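Putative silent information regulator 2,Putative silent information regulator 2 (Leishmania infantum, PDB 5OL0) probably removes acetyl groups from lysine side chains of proteins in an NAD-dependent reaction, as a class I sirtuin that carries a zinc ion. Local coordinates at residues R119-C124 with H205-I210; N188-F191 with N195-D198; T219-Q222 with F226-L229. All blocks are in the same frame, centred on the assembly; numbering follows the deposited sequence.

How the interactions relate
Going from the N terminus, the first segment met is strand 120-125 of the parallel Rossmann-type sheet, next to the earlier strand 36-40. Interaction 1 ties this inner strand of the sheet to the end of helix 198-207, closing a loop of 80 residues that takes in the zinc-bearing module with its small antiparallel sheet. Nested inside that loop, interaction 2 closes a far shorter turn of three residues where the chain leaves the module and heads back toward helix 198-207. Interaction 3 follows in series, after strand 213-217, and folds the loop 219-229 on itself. It touches interaction 1, since C124 packs on F226 and L229; interaction 2 touches neither of the others.

Interaction 1 (R119-C124 with H205-I210); sequences RLLRCC and HHDAPI
L121 and D207 bring their CA atoms to within 7.0 Å where the chain, having turned a corner at L121, passes the last part of helix 198-207. The charged half of the contact is R122, which bends at chi2 (78°) so that its chain and NH1 both lie against D207 OD2. R122 NH1 donates to D207 OD2 over 2.6 Å, with an N-H...O angle of 159°, and the oxygen lies at the guanidinium edge, almost exactly in its plane. OD2 is met nearly along its C-O axis, and the two flat groups are turned 77° apart. OD2 also lies against the aliphatic part of the same arginine, 3.3 Å from R122 CD.

L121 straddles the other flank of the aspartate: its CD1 reaches D207 OD1 at 3.5 Å, while CD2 sits 3.5 Å from D207 O, the oxygen that accepts the backbone N-H of I210. At the margin, L121 CD1 meets I210 CD1 at 4.0 Å, the two side chains crossing at about a right angle.

R122 NH1 makes a second salt bridge, to D202, five residues earlier on the same helix. One arginine nitrogen thus serves two carboxylates, which probably keeps the buried D207 ionised.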
loop_
_atom_site.group_PDB
_atom_site.type_symbol
_atom_site.label_atom_id
_atom_site.label_comp_id
_atom_site.label_asym_id
_atom_site.label_seq_id
_atom_site.Cartn_x
_atom_site.Cartn_y
_atom_site.Cartn_z
ATOM N N ARG A 119 18.250 -0.437 -6.317
ATOM C CA ARG A 119 17.598 0.872 -6.597
ATOM C C ARG A 119 16.448 1.270 -5.644
ATOM O O ARG A 119 15.892 2.372 -5.784
ATOM C CB ARG A 119 17.125 0.911 -8.028
ATOM C CG ARG A 119 18.280 0.839 -9.035
ATOM C CD ARG A 119 17.715 0.891 -10.435
ATOM N NE ARG A 119 18.673 0.615 -11.481
ATOM C CZ ARG A 119 19.642 1.434 -11.923
ATOM N NH1 ARG A 119 19.897 2.641 -11.387
ATOM N NH2 ARG A 119 20.405 1.011 -12.930
ATOM N N LEU A 120 16.143 0.443 -4.639
ATOM C CA LEU A 120 15.011 0.723 -3.782
ATOM C C LEU A 120 15.472 1.390 -2.570
ATOM O O LEU A 120 16.162 0.792 -1.804
ATOM C CB LEU A 120 14.276 -0.546 -3.440
ATOM C CG LEU A 120 12.955 -0.433 -2.659
ATOM C CD1 LEU A 120 11.857 0.201 -3.514
ATOM C CD2 LEU A 120 12.540 -1.820 -2.275
ATOM N N LEU A 121 15.072 2.644 -2.350
ATOM C CA LEU A 121 15.294 3.303 -1.073
ATOM C C LEU A 121 14.318 2.759 0.001
ATOM O O LEU A 121 14.687 2.465 1.138
ATOM C CB LEU A 121 15.108 4.768 -1.263
ATOM C CG LEU A 121 15.207 5.697 -0.060
ATOM C CD1 LEU A 121 16.610 5.720 0.571
ATOM C CD2 LEU A 121 14.752 7.062 -0.579
ATOM N N ARG A 122 13.041 2.662 -0.341
ATOM C CA ARG A 122 12.067 2.152 0.626
ATOM C C ARG A 122 10.814 1.865 -0.138
ATOM O O ARG A 122 10.510 2.549 -1.118
ATOM C CB ARG A 122 11.780 3.199 1.714
ATOM C CG ARG A 122 11.377 2.613 3.074
ATOM C CD ARG A 122 12.645 2.109 3.780
ATOM N NE ARG A 122 12.348 1.451 5.065
ATOM C CZ ARG A 122 12.272 2.098 6.251
ATOM N NH1 ARG A 122 12.420 3.413 6.342
ATOM N NH2 ARG A 122 12.006 1.428 7.357
ATOM N N CYS A 123 10.109 0.846 0.296
ATOM C CA CYS A 123 8.778 0.586 -0.199
ATOM C C CYS A 123 7.819 0.851 0.957
ATOM O O CYS A 123 7.957 0.242 2.031
ATOM C CB CYS A 123 8.627 -0.879 -0.648
ATOM S SG CYS A 123 6.917 -1.237 -1.171
ATOM N N CYS A 124 6.856 1.738 0.745
ATOM C CA CYS A 124 5.881 2.083 1.793
ATOM C C CYS A 124 4.522 1.749 1.231
ATOM O O CYS A 124 4.135 2.311 0.203
ATOM C CB CYS A 124 5.949 3.566 2.075
ATOM S SG CYS A 124 7.508 4.160 2.867
ATOM N N HIS A 205 10.369 11.147 7.472
ATOM C CA HIS A 205 11.335 12.148 7.900
ATOM C C HIS A 205 12.681 11.905 7.278
ATOM O O HIS A 205 13.369 12.858 7.050
ATOM C CB HIS A 205 11.502 12.145 9.445
ATOM C CG HIS A 205 10.255 12.484 10.167
ATOM N ND1 HIS A 205 9.905 11.893 11.361
ATOM C CD2 HIS A 205 9.212 13.274 9.812
ATOM C CE1 HIS A 205 8.729 12.359 11.742
ATOM N NE2 HIS A 205 8.280 13.179 10.810
ATOM N N HIS A 206 13.047 10.639 7.029
ATOM C CA HIS A 206 14.413 10.279 6.583
ATOM C C HIS A 206 14.515 9.783 5.190
ATOM O O HIS A 206 15.484 10.075 4.565
ATOM C CB HIS A 206 15.058 9.235 7.511
ATOM C CG HIS A 206 15.051 9.662 8.950
ATOM N ND1 HIS A 206 14.811 8.782 9.982
ATOM C CD2 HIS A 206 15.122 10.888 9.511
ATOM C CE1 HIS A 206 14.821 9.436 11.129
ATOM N NE2 HIS A 206 15.002 10.708 10.874
ATOM N N ASP A 207 13.581 8.970 4.703
ATOM C CA ASP A 207 13.724 8.495 3.322
ATOM C C ASP A 207 13.201 9.516 2.338
ATOM O O ASP A 207 13.858 9.864 1.353
ATOM C CB ASP A 207 13.001 7.183 3.125
ATOM C CG ASP A 207 13.651 6.042 3.843
ATOM O OD1 ASP A 207 14.850 5.864 3.646
ATOM O OD2 ASP A 207 12.964 5.282 4.561
ATOM N N ALA A 208 11.948 9.940 2.513
ATOM C CA ALA A 208 11.326 10.757 1.416
ATOM C C ALA A 208 12.098 12.030 1.112
ATOM O O ALA A 208 12.219 12.453 -0.055
ATOM C CB ALA A 208 9.863 11.054 1.764
ATOM N N PRO A 209 12.706 12.648 2.143
ATOM C CA PRO A 209 13.483 13.847 1.798
ATOM C C PRO A 209 14.725 13.614 0.914
ATOM O O PRO A 209 15.173 14.542 0.256
ATOM C CB PRO A 209 13.834 14.421 3.175
ATOM C CG PRO A 209 12.621 14.088 3.980
ATOM C CD PRO A 209 12.367 12.635 3.570
ATOM N N ILE A 210 15.215 12.381 0.836
ATOM C CA ILE A 210 16.384 12.054 0.021
ATOM C C ILE A 210 16.031 11.199 -1.175
ATOM O O ILE A 210 16.937 10.741 -1.860
ATOM C CB ILE A 210 17.512 11.343 0.856
ATOM C CG1 ILE A 210 17.043 10.032 1.512
ATOM C CG2 ILE A 210 17.993 12.302 1.932
ATOM C CD1 ILE A 210 18.170 9.112 1.934
#

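Interaction 2 (N188-F191 with N195-D198); sequences NVVF and NLPD
The carbonyl oxygen of N195 is met by both methyl groups of V190, with V190 CG1 3.4 Å from N195 O and CG2 somewhat farther away. These are packing contacts rather than bonds, and they set the valine fork against that oxygen of the returning loop. V190 has CG1 anti to the backbone N (chi1 -178°), an orientation that aims its two methyls at different residues beyond N195. V190 CG1 goes on to touch L196 CD1 at 4.2 Å, the end of one leucine branch. V190 CG2 instead rests beside the proline ring, 4.1 Å from P197 CD. The nearest pair of CA atoms is that of V190 and L196, 6.3 Å apart.

Several groups of both segments also reach the bound acetylated peptide. V190 O hydrogen-bonds to its modified side chain and V189 and L196 pack on that same group, so the contact helps to line the acyl-lysine site. D198 OD1 makes a salt bridge to a basic side chain of the peptide. The L196 side chain lies about 4 Å from that of H146, the probable proton acceptor, and V190 is hydrogen-bonded to H146 through its backbone.

In sequence the turn joins strand 185-187 of the small antiparallel sheet to helix 198-207. In space, F191 meets F88 of helix 85-95 edge-to-face, while L196 packs on P225, in the loop after strand 213-217.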
loop_
_atom_site.group_PDB
_atom_site.type_symbol
_atom_site.label_atom_id
_atom_site.label_comp_id
_atom_site.label_asym_id
_atom_site.label_seq_id
_atom_site.Cartn_x
_atom_site.Cartn_y
_atom_site.Cartn_z
ATOM N N ASN A 188 -3.016 -6.762 13.685
ATOM C CA ASN A 188 -2.254 -5.508 13.808
ATOM C C ASN A 188 -2.387 -4.711 12.539
ATOM O O ASN A 188 -1.402 -4.391 11.890
ATOM C CB ASN A 188 -0.761 -5.756 14.188
ATOM C CG ASN A 188 -0.591 -6.210 15.653
ATOM O OD1 ASN A 188 -1.557 -6.179 16.442
ATOM N ND2 ASN A 188 0.614 -6.675 16.017
ATOM N N VAL A 189 -3.624 -4.464 12.140
ATOM C CA VAL A 189 -3.951 -3.440 11.138
ATOM C C VAL A 189 -4.077 -2.125 11.873
ATOM O O VAL A 189 -4.668 -2.091 12.909
ATOM C CB VAL A 189 -5.258 -3.750 10.420
ATOM C CG1 VAL A 189 -5.634 -2.624 9.473
ATOM C CG2 VAL A 189 -5.070 -5.022 9.621
ATOM N N VAL A 190 -3.485 -1.049 11.350
ATOM C CA VAL A 190 -3.685 0.280 11.903
ATOM C C VAL A 190 -5.116 0.748 11.529
ATOM O O VAL A 190 -5.480 0.838 10.353
ATOM C CB VAL A 190 -2.620 1.287 11.419
ATOM C CG1 VAL A 190 -2.836 2.686 12.074
ATOM C CG2 VAL A 190 -1.220 0.810 11.743
ATOM N N PHE A 191 -5.927 1.040 12.537
ATOM C CA PHE A 191 -7.286 1.533 12.300
ATOM C C PHE A 191 -7.276 3.052 12.326
ATOM O O PHE A 191 -6.361 3.693 12.923
ATOM C CB PHE A 191 -8.242 1.022 13.387
ATOM C CG PHE A 191 -8.832 -0.335 13.113
ATOM C CD1 PHE A 191 -8.139 -1.308 12.386
ATOM C CD2 PHE A 191 -10.101 -0.650 13.585
ATOM C CE1 PHE A 191 -8.681 -2.542 12.140
ATOM C CE2 PHE A 191 -10.639 -1.903 13.367
ATOM C CZ PHE A 191 -9.937 -2.846 12.641
ATOM N N ASN A 195 -2.205 4.926 16.156
ATOM C CA ASN A 195 -0.875 5.374 15.762
ATOM C C ASN A 195 -0.327 4.540 14.614
ATOM O O ASN A 195 -0.585 3.390 14.546
ATOM C CB ASN A 195 0.097 5.308 16.946
ATOM C CG ASN A 195 -0.223 6.341 17.990
ATOM O OD1 ASN A 195 -0.183 7.538 17.733
ATOM N ND2 ASN A 195 -0.589 5.875 19.159
ATOM N N LEU A 196 0.391 5.143 13.682
ATOM C CA LEU A 196 1.092 4.339 12.656
ATOM C C LEU A 196 2.401 3.817 13.263
ATOM O O LEU A 196 2.915 4.400 14.225
ATOM C CB LEU A 196 1.425 5.171 11.431
ATOM C CG LEU A 196 0.306 5.244 10.395
ATOM C CD1 LEU A 196 -0.851 6.149 10.886
ATOM C CD2 LEU A 196 0.877 5.775 9.051
ATOM N N PRO A 197 2.982 2.767 12.689
ATOM C CA PRO A 197 4.294 2.348 13.283
ATOM C C PRO A 197 5.425 3.344 13.064
ATOM O O PRO A 197 5.408 4.148 12.134
ATOM C CB PRO A 197 4.577 1.022 12.564
ATOM C CG PRO A 197 3.886 1.183 11.211
ATOM C CD PRO A 197 2.664 2.029 11.465
ATOM N N ASP A 198 6.413 3.284 13.942
ATOM C CA ASP A 198 7.614 4.109 13.906
ATOM C C ASP A 198 8.304 4.130 12.570
ATOM O O ASP A 198 8.848 5.135 12.159
ATOM C CB ASP A 198 8.666 3.511 14.870
ATOM C CG ASP A 198 8.405 3.832 16.326
ATOM O OD1 ASP A 198 7.869 4.910 16.633
ATOM O OD2 ASP A 198 8.832 3.021 17.182
#

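Interaction 3 (T219-Q222 with F226-L229); sequences TSMQ and FALL
M221 and A227 meet backbone against side chain across a loop of the Rossmann-type fold that follows strand 213-217; an ST turn at S220 shapes its first limb. The CB of A227 points at the other limb and lodges 3.6 Å from M221 O, with M221 CA about as close. M221 returns the contact. Its side chain sets off away from 226-229, but the chain is bent at both chi2 (-64°) and chi3 (-66°), and this double bend folds the methyl back until M221 CE lies 3.6 Å from A227 O. The same M221 methyl also touches A227 CB, at 4.3 Å, making the apolar part of the pairing.

A little deeper, the hydroxyl of T219 approaches the F226 ring obliquely, with T219 OG1 4.1 Å from F226 CE2. T219 and S220 probably belong to the NAD-binding site, as in a close relative, and the F226 side chain lies about 4 Å from that of H146, so this end of the contact faces the likely catalytic pocket.

The next shell fixes the two limbs. Residues 226-229 have helical backbone angles, with a backbone bond from L229 N to F226 O, and L229 CD1 lies over one face of the F226 ring, offset toward its rim. Outside it, L228 and L229 pack on L204 of helix 198-207. On the first limb, S220 OG accepts the backbone N-H of Q222 at 3.2 Å from Q222 N, nearly straight at 170°.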
loop_
_atom_site.group_PDB
_atom_site.type_symbol
_atom_site.label_atom_id
_atom_site.label_comp_id
_atom_site.label_asym_id
_atom_site.label_seq_id
_atom_site.Cartn_x
_atom_site.Cartn_y
_atom_site.Cartn_z
ATOM N N THR A 219 -2.462 4.219 -5.280
ATOM C CA THR A 219 -2.795 4.772 -3.978
ATOM C C THR A 219 -3.830 5.896 -4.045
ATOM O O THR A 219 -3.924 6.597 -5.046
ATOM C CB THR A 219 -1.583 5.403 -3.286
ATOM O OG1 THR A 219 -2.046 5.886 -2.021
ATOM C CG2 THR A 219 -1.119 6.664 -3.998
ATOM N N SER A 220 -4.443 6.209 -2.909
ATOM C CA SER A 220 -5.495 7.238 -2.921
ATOM C C SER A 220 -5.059 8.716 -2.707
ATOM O O SER A 220 -5.699 9.645 -3.264
ATOM C CB SER A 220 -6.616 6.852 -1.904
ATOM O OG SER A 220 -6.170 6.826 -0.558
ATOM N N MET A 221 -4.068 8.953 -1.857
ATOM C CA MET A 221 -3.874 10.321 -1.326
ATOM C C MET A 221 -4.934 10.808 -0.386
ATOM O O MET A 221 -4.942 11.969 -0.074
ATOM C CB MET A 221 -3.813 11.403 -2.443
ATOM C CG MET A 221 -2.788 11.186 -3.534
ATOM S SD MET A 221 -1.124 11.241 -2.844
ATOM C CE MET A 221 -0.929 12.962 -2.288
ATOM N N GLN A 222 -5.876 9.991 0.056
ATOM C CA GLN A 222 -6.891 10.522 0.955
ATOM C C GLN A 222 -6.801 9.953 2.360
ATOM O O GLN A 222 -7.648 10.282 3.189
ATOM C CB GLN A 222 -8.295 10.310 0.349
ATOM C CG GLN A 222 -8.376 10.969 -1.036
ATOM C CD GLN A 222 -9.773 11.154 -1.548
ATOM O OE1 GLN A 222 -10.484 10.182 -1.738
ATOM N NE2 GLN A 222 -10.175 12.415 -1.779
ATOM N N PHE A 226 -0.047 8.992 5.658
ATOM C CA PHE A 226 0.529 8.292 4.517
ATOM C C PHE A 226 0.621 9.169 3.285
ATOM O O PHE A 226 1.661 9.222 2.643
ATOM C CB PHE A 226 -0.283 7.025 4.149
ATOM C CG PHE A 226 0.407 6.149 3.111
ATOM C CD1 PHE A 226 1.333 5.160 3.523
ATOM C CD2 PHE A 226 0.252 6.381 1.752
ATOM C CE1 PHE A 226 1.997 4.364 2.576
ATOM C CE2 PHE A 226 0.915 5.589 0.803
ATOM C CZ PHE A 226 1.779 4.574 1.211
ATOM N N ALA A 227 -0.435 9.904 2.986
ATOM C CA ALA A 227 -0.456 10.756 1.795
ATOM C C ALA A 227 0.576 11.887 1.822
ATOM O O ALA A 227 0.829 12.518 0.813
ATOM C CB ALA A 227 -1.838 11.295 1.578
ATOM N N LEU A 228 1.240 12.106 2.948
ATOM C CA LEU A 228 2.288 13.143 2.974
ATOM C C LEU A 228 3.558 12.719 2.298
ATOM O O LEU A 228 4.356 13.568 1.906
ATOM C CB LEU A 228 2.655 13.550 4.362
ATOM C CG LEU A 228 1.666 14.421 5.107
ATOM C CD1 LEU A 228 2.117 14.483 6.560
ATOM C CD2 LEU A 228 1.697 15.813 4.474
ATOM N N LEU A 229 3.749 11.414 2.162
ATOM C CA LEU A 229 5.027 10.923 1.668
ATOM C C LEU A 229 5.523 11.614 0.397
ATOM O O LEU A 229 6.625 12.130 0.370
ATOM C CB LEU A 229 4.994 9.392 1.502
ATOM C CG LEU A 229 5.167 8.654 2.812
ATOM C CD1 LEU A 229 4.690 7.226 2.650
ATOM C CD2 LEU A 229 6.634 8.653 3.289
#